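Local coordinates for uncharacterized protein (Bacteroides ovatus, PDB 4ID2), which is of unknown function but belongs to the DUF4738 family and folds into a structure resembling a beta barrel, at residues 48-54 and 69-75; 135-139 and 150-154. All blocks are in the same frame, centred on the assembly; numbering follows the deposited sequence. Where two conformers were deposited one is given.

Interaction 1: 48-54 and 69-75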
loop_
_atom_site.group_PDB
_atom_site.type_symbol
_atom_site.label_atom_id
_atom_site.label_comp_id
_atom_site.label_asym_id
_atom_site.label_seq_id
_atom_site.Cartn_x
_atom_site.Cartn_y
_atom_site.Cartn_z
ATOM N N LEU A 48 -13.283 24.417 8.701
ATOM C CA LEU A 48 -12.756 24.354 10.063
ATOM C C LEU A 48 -12.876 22.920 10.546
ATOM O O LEU A 48 -13.968 22.349 10.459
ATOM C CB LEU A 48 -13.525 25.319 10.986
ATOM C CG LEU A 48 -13.103 25.323 12.468
ATOM C CD1 LEU A 48 -11.702 25.897 12.651
ATOM C CD2 LEU A 48 -14.103 26.101 13.317
ATOM N N VAL A 49 -11.764 22.336 11.032
ATOM C CA VAL A 49 -11.752 20.975 11.560
ATOM C C VAL A 49 -11.234 21.026 12.991
ATOM O O VAL A 49 -10.219 21.662 13.242
ATOM C CB VAL A 49 -10.936 19.996 10.690
ATOM C CG1 VAL A 49 -11.035 18.587 11.253
ATOM C CG2 VAL A 49 -11.437 20.005 9.253
ATOM N N SER A 50 -11.950 20.385 13.934
ATOM C CA SER A 50 -11.577 20.383 15.348
ATOM C C SER A 50 -11.620 18.991 15.920
ATOM O O SER A 50 -12.698 18.405 15.980
ATOM C CB SER A 50 -12.525 21.272 16.154
ATOM O OG SER A 50 -12.518 22.606 15.681
ATOM N N ARG A 51 -10.464 18.468 16.372
ATOM C CA ARG A 51 -10.403 17.164 17.020
ATOM C C ARG A 51 -10.360 17.365 18.516
ATOM O O ARG A 51 -9.588 18.189 19.000
ATOM C CB ARG A 51 -9.181 16.378 16.568
ATOM C CG ARG A 51 -9.184 14.918 17.018
ATOM C CD ARG A 51 -7.860 14.277 16.694
ATOM N NE ARG A 51 -6.831 14.718 17.633
ATOM C CZ ARG A 51 -5.518 14.634 17.434
ATOM N NH1 ARG A 51 -4.675 15.088 18.348
ATOM N NH2 ARG A 51 -5.035 14.093 16.318
ATOM N N THR A 52 -11.206 16.647 19.249
ATOM C CA THR A 52 -11.212 16.696 20.702
ATOM C C THR A 52 -11.443 15.297 21.228
ATOM O O THR A 52 -12.085 14.489 20.544
ATOM C CB THR A 52 -12.283 17.666 21.247
ATOM O OG1 THR A 52 -13.572 17.231 20.809
ATOM C CG2 THR A 52 -12.034 19.119 20.840
ATOM N N PRO A 53 -10.948 14.976 22.438
ATOM C CA PRO A 53 -11.256 13.660 23.008
ATOM C C PRO A 53 -12.748 13.554 23.298
ATOM O O PRO A 53 -13.360 14.538 23.730
ATOM C CB PRO A 53 -10.418 13.605 24.298
ATOM C CG PRO A 53 -9.566 14.815 24.294
ATOM C CD PRO A 53 -10.187 15.810 23.387
ATOM N N ASP A 54 -13.338 12.384 23.034
ATOM C CA ASP A 54 -14.745 12.143 23.311
ATOM C C ASP A 54 -14.823 11.083 24.405
ATOM O O ASP A 54 -14.571 9.899 24.166
ATOM C CB ASP A 54 -15.513 11.737 22.043
ATOM C CG ASP A 54 -17.028 11.842 22.182
ATOM O OD1 ASP A 54 -17.513 11.985 23.319
ATOM O OD2 ASP A 54 -17.727 11.737 21.154
ATOM N N VAL A 69 -8.658 7.076 25.344
ATOM C CA VAL A 69 -9.980 7.636 25.041
ATOM C C VAL A 69 -9.977 8.002 23.544
ATOM O O VAL A 69 -8.978 8.526 23.030
ATOM C CB VAL A 69 -10.379 8.825 25.958
ATOM C CG1 VAL A 69 -9.661 10.102 25.578
ATOM C CG2 VAL A 69 -11.879 9.064 25.925
ATOM N N ASP A 70 -11.071 7.683 22.842
ATOM C CA ASP A 70 -11.190 7.944 21.409
ATOM C C ASP A 70 -11.573 9.416 21.164
ATOM O O ASP A 70 -11.953 10.122 22.105
ATOM C CB ASP A 70 -12.225 6.993 20.794
ATOM C CG ASP A 70 -12.109 6.777 19.297
ATOM O OD1 ASP A 70 -11.285 7.470 18.650
ATOM O OD2 ASP A 70 -12.856 5.942 18.768
ATOM N N ASN A 71 -11.460 9.878 19.906
ATOM C CA ASN A 71 -11.753 11.264 19.551
ATOM C C ASN A 71 -12.959 11.420 18.647
ATOM O O ASN A 71 -13.350 10.490 17.942
ATOM C CB ASN A 71 -10.547 11.878 18.818
ATOM C CG ASN A 71 -9.254 11.777 19.583
ATOM O OD1 ASN A 71 -9.044 12.478 20.575
ATOM N ND2 ASN A 71 -8.353 10.904 19.151
ATOM N N LYS A 72 -13.500 12.644 18.637
ATOM C CA LYS A 72 -14.531 13.090 17.709
ATOM C C LYS A 72 -13.897 14.202 16.886
ATOM O O LYS A 72 -13.014 14.894 17.399
ATOM C CB LYS A 72 -15.820 13.558 18.413
ATOM C CG LYS A 72 -15.699 14.830 19.249
ATOM C CD LYS A 72 -17.031 15.166 19.930
ATOM C CE LYS A 72 -16.930 16.416 20.764
ATOM N NZ LYS A 72 -18.241 16.795 21.351
ATOM N N ILE A 73 -14.314 14.374 15.623
ATOM C CA ILE A 73 -13.790 15.439 14.781
ATOM C C ILE A 73 -14.958 16.217 14.208
ATOM O O ILE A 73 -15.730 15.652 13.445
ATOM C CB ILE A 73 -12.835 14.913 13.673
ATOM C CG1 ILE A 73 -11.528 14.389 14.312
ATOM C CG2 ILE A 73 -12.511 16.038 12.690
ATOM C CD1 ILE A 73 -10.520 13.813 13.396
ATOM N N VAL A 74 -15.083 17.507 14.547
ATOM C CA VAL A 74 -16.136 18.350 13.991
ATOM C C VAL A 74 -15.582 18.987 12.720
ATOM O O VAL A 74 -14.581 19.690 12.796
ATOM C CB VAL A 74 -16.638 19.414 14.995
ATOM C CG1 VAL A 74 -17.687 20.326 14.348
ATOM C CG2 VAL A 74 -17.207 18.753 16.252
ATOM N N LEU A 75 -16.220 18.740 11.568
ATOM C CA LEU A 75 -15.843 19.332 10.289
ATOM C C LEU A 75 -16.932 20.333 9.921
ATOM O O LEU A 75 -18.066 19.928 9.700
ATOM C CB LEU A 75 -15.660 18.238 9.210
ATOM C CG LEU A 75 -15.658 18.655 7.717
ATOM C CD1 LEU A 75 -14.709 19.788 7.421
ATOM C CD2 LEU A 75 -15.252 17.484 6.828
HETATM O O HOH W 1 -14.143 18.010 18.232
HETATM O O HOH W 2 -14.938 22.318 13.496
HETATM O O HOH W 3 -7.987 14.961 20.383
HETATM O O HOH W 4 -17.708 15.023 23.735
#
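Asp54 N donates to Asp70 O at 2.8 Å, and this bond closes an antiparallel strand pair of the barrel-like fold. Strands 43-53 and 67-79 run side by side here. Two hydrogen-bonded pairs follow. Thr52 and Lys72 exchange both of their backbone bonds, and Ser50 and Val74 do the same, with Ser50 N to Val74 O at 2.9 Å.

Waters bridge the strands as well. One donates to Ser50 O, meets Thr52 OG1 and reaches Lys72 O weakly. A second joins Arg51 NE to Asn71 OD1. A third links Lys72 NZ to Asp54 OD1. Ser50, Thr52, Lys72 and Val74 share one face. The lysine and the aspartate do not pair directly, for Lys72 NZ stays 5.1 Å from Asp54 OD2. Instead the extended lysine chain runs past the carboxylate at about a right angle, with CD 3.7 Å from Asp54 OD2. Its CE lies 3.5 Å from Thr52 OG1. The threonine hydroxyl sits between its own backbone N and carbonyl carbon (chi1 60°), where both the lysine chain and the water reach it.

Val49, Arg51, Ile73 and Leu75 line the opposite face. Arg51 lays its CG against Ile73 CG1 at 3.6 Å, then bends at chi3. Its guanidinium goes on to bond Glu109 O and Gln30 O, while Asn71 ND2 bonds Leu108 O. The guanidinium and amide planes are 28° from parallel, and the two side chains cross at a slant. Ile73 also touches Leu108 and Ile111 of strand 107-116, so this face looks toward the other sheet. Near Asp54, Pro53 CB meets Val69 CG1 at 3.8 Å.

Interaction 2: 135-139 and 150-154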
loop_
_atom_site.group_PDB
_atom_site.type_symbol
_atom_site.label_atom_id
_atom_site.label_comp_id
_atom_site.label_asym_id
_atom_site.label_seq_id
_atom_site.Cartn_x
_atom_site.Cartn_y
_atom_site.Cartn_z
ATOM N N TYR A 135 -1.368 3.512 10.880
ATOM C CA TYR A 135 -2.683 4.109 10.672
ATOM C C TYR A 135 -3.244 3.717 9.317
ATOM O O TYR A 135 -2.496 3.375 8.398
ATOM C CB TYR A 135 -2.646 5.635 10.840
ATOM C CG TYR A 135 -1.861 6.355 9.775
ATOM C CD1 TYR A 135 -2.492 6.893 8.659
ATOM C CD2 TYR A 135 -0.491 6.540 9.901
ATOM C CE1 TYR A 135 -1.778 7.589 7.689
ATOM C CE2 TYR A 135 0.240 7.212 8.924
ATOM C CZ TYR A 135 -0.407 7.747 7.821
ATOM O OH TYR A 135 0.308 8.411 6.845
HETATM N N MSE A 136 -4.573 3.766 9.205
HETATM C CA MSE A 136 -5.282 3.348 8.010
HETATM C C MSE A 136 -5.771 4.563 7.239
HETATM O O MSE A 136 -6.556 5.330 7.773
HETATM C CB MSE A 136 -6.454 2.455 8.396
HETATM C CG MSE A 136 -7.263 1.971 7.219
HETATM SE SE MSE A 136 -8.691 0.888 7.901
HETATM C CE MSE A 136 -7.700 -0.893 7.721
ATOM N N PRO A 137 -5.358 4.728 5.969
ATOM C CA PRO A 137 -5.833 5.878 5.187
ATOM C C PRO A 137 -7.266 5.678 4.692
ATOM O O PRO A 137 -7.621 4.592 4.228
ATOM C CB PRO A 137 -4.834 5.943 4.025
ATOM C CG PRO A 137 -4.367 4.550 3.857
ATOM C CD PRO A 137 -4.416 3.894 5.193
ATOM N N LEU A 138 -8.102 6.710 4.848
ATOM C CA LEU A 138 -9.507 6.728 4.418
ATOM C C LEU A 138 -9.778 8.077 3.748
ATOM O O LEU A 138 -8.917 8.960 3.818
ATOM C CB LEU A 138 -10.442 6.524 5.632
ATOM C CG LEU A 138 -10.181 5.285 6.502
ATOM C CD1 LEU A 138 -10.518 5.544 7.967
ATOM C CD2 LEU A 138 -10.931 4.084 5.982
ATOM N N SER A 139 -10.951 8.270 3.128
ATOM C CA SER A 139 -11.255 9.571 2.516
ATOM C C SER A 139 -12.739 9.938 2.613
ATOM O O SER A 139 -13.590 9.054 2.681
ATOM C CB SER A 139 -10.812 9.603 1.061
ATOM O OG SER A 139 -11.410 8.548 0.335
ATOM N N ILE A 150 -18.036 8.304 1.836
ATOM C CA ILE A 150 -16.857 7.747 2.503
ATOM C C ILE A 150 -16.243 6.662 1.644
ATOM O O ILE A 150 -16.973 5.844 1.102
ATOM C CB ILE A 150 -17.256 7.154 3.890
ATOM C CG1 ILE A 150 -17.934 8.191 4.800
ATOM C CG2 ILE A 150 -16.066 6.516 4.592
ATOM C CD1 ILE A 150 -17.165 9.432 5.053
ATOM N N GLN A 151 -14.899 6.601 1.589
ATOM C CA GLN A 151 -14.183 5.570 0.833
ATOM C C GLN A 151 -12.945 5.100 1.582
ATOM O O GLN A 151 -12.340 5.856 2.346
ATOM C CB GLN A 151 -13.738 6.072 -0.563
ATOM C CG GLN A 151 -14.800 6.763 -1.436
ATOM C CD GLN A 151 -15.123 8.204 -1.080
ATOM O OE1 GLN A 151 -16.297 8.576 -0.996
ATOM N NE2 GLN A 151 -14.124 9.074 -0.943
ATOM N N LYS A 152 -12.547 3.857 1.315
ATOM C CA LYS A 152 -11.323 3.271 1.840
ATOM C C LYS A 152 -10.261 3.458 0.785
ATOM O O LYS A 152 -10.560 3.333 -0.400
ATOM C CB LYS A 152 -11.526 1.782 2.160
ATOM C CG LYS A 152 -10.386 1.149 2.947
ATOM C CD LYS A 152 -10.600 -0.358 3.100
ATOM C CE LYS A 152 -10.047 -0.921 4.386
ATOM N NZ LYS A 152 -10.545 -2.298 4.640
ATOM N N VAL A 153 -9.037 3.780 1.194
ATOM C CA VAL A 153 -7.934 3.966 0.255
ATOM C C VAL A 153 -7.427 2.579 -0.124
ATOM O O VAL A 153 -7.035 1.824 0.766
ATOM C CB VAL A 153 -6.833 4.864 0.862
ATOM C CG1 VAL A 153 -5.592 4.917 -0.031
ATOM C CG2 VAL A 153 -7.380 6.266 1.136
ATOM N N ASP A 154 -7.489 2.229 -1.426
ATOM C CA ASP A 154 -7.056 0.924 -1.944
ATOM C C ASP A 154 -5.698 1.056 -2.584
ATOM O O ASP A 154 -5.171 2.165 -2.681
ATOM C CB ASP A 154 -8.074 0.369 -2.956
ATOM C CG ASP A 154 -9.441 0.081 -2.378
ATOM O OD1 ASP A 154 -9.524 -0.219 -1.165
ATOM O OD2 ASP A 154 -10.425 0.096 -3.150
HETATM O O HOH W 5 -7.183 1.734 3.781
#
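Gln151 O takes a 2.9 Å bond from Ser139 N and a weak second one from Ser139 OG. Both donors belong to the same serine. The serine hydroxyl stands between its own backbone N and carbonyl carbon (chi1 56°), which turns it to the side where the Gln151 side chain lies. Gln151 N returns a bond to Ser139 O at 3.0 Å, completing an antiparallel hydrogen-bonded pair. Gln151 CB also lies 3.5 Å from Ser139 OG. With an alanine here the chain beyond CB is gone, and the Ser139 hydroxyl would probably lose the cover beside it.

Past the next pair, Leu138 with Lys152, the ladder weakens: Val153 N reaches Pro137 O only weakly, at 3.4 Å. A water helps there, donating to both Pro137 O and Val153 O. Val153 turns its CB toward the facing strand, and the side chain meets the proline ring at about a right angle, its CG2 3.9 Å from Pro137 CB.

Leu138 and Lys152 form a non-hydrogen-bonded pair on the other face. Lys152 CE passes beside the methyl end of selenomethionine Met136, with CE to CE at 4.1 Å. Leu138 and Met136 also pack on Val98 and Val127. Outside the hairpin, Lys152 NZ has a long, weak ion pair with Asp154 of a second subunit.

Tyr135 and Asp154 each pair with a strand of a different neighbouring subunit, so the sheet runs on across both interfaces. The arrangement is a beta hairpin, strands 134-142 and 148-158, whose arms splay apart into a subunit interface.

Interactions 1 and 2 both join neighbouring antiparallel strands, but in different sheets on opposite sides of the chain's centre. Their centres are about 18 Å apart and they do not touch. Interaction 1 belongs to the mixed sheet, and no other subunit touches its segments. It is partly buried, with a polar, watered face and a second face packed inside the chain. Interaction 2 belongs to the four-stranded sheet and is more deeply buried, partly under neighbouring subunits. The ladder of 48-54 with 69-75 is regular along its length. That of 135-139 with 150-154 soon gives way, and its strand ends turn to other chains instead.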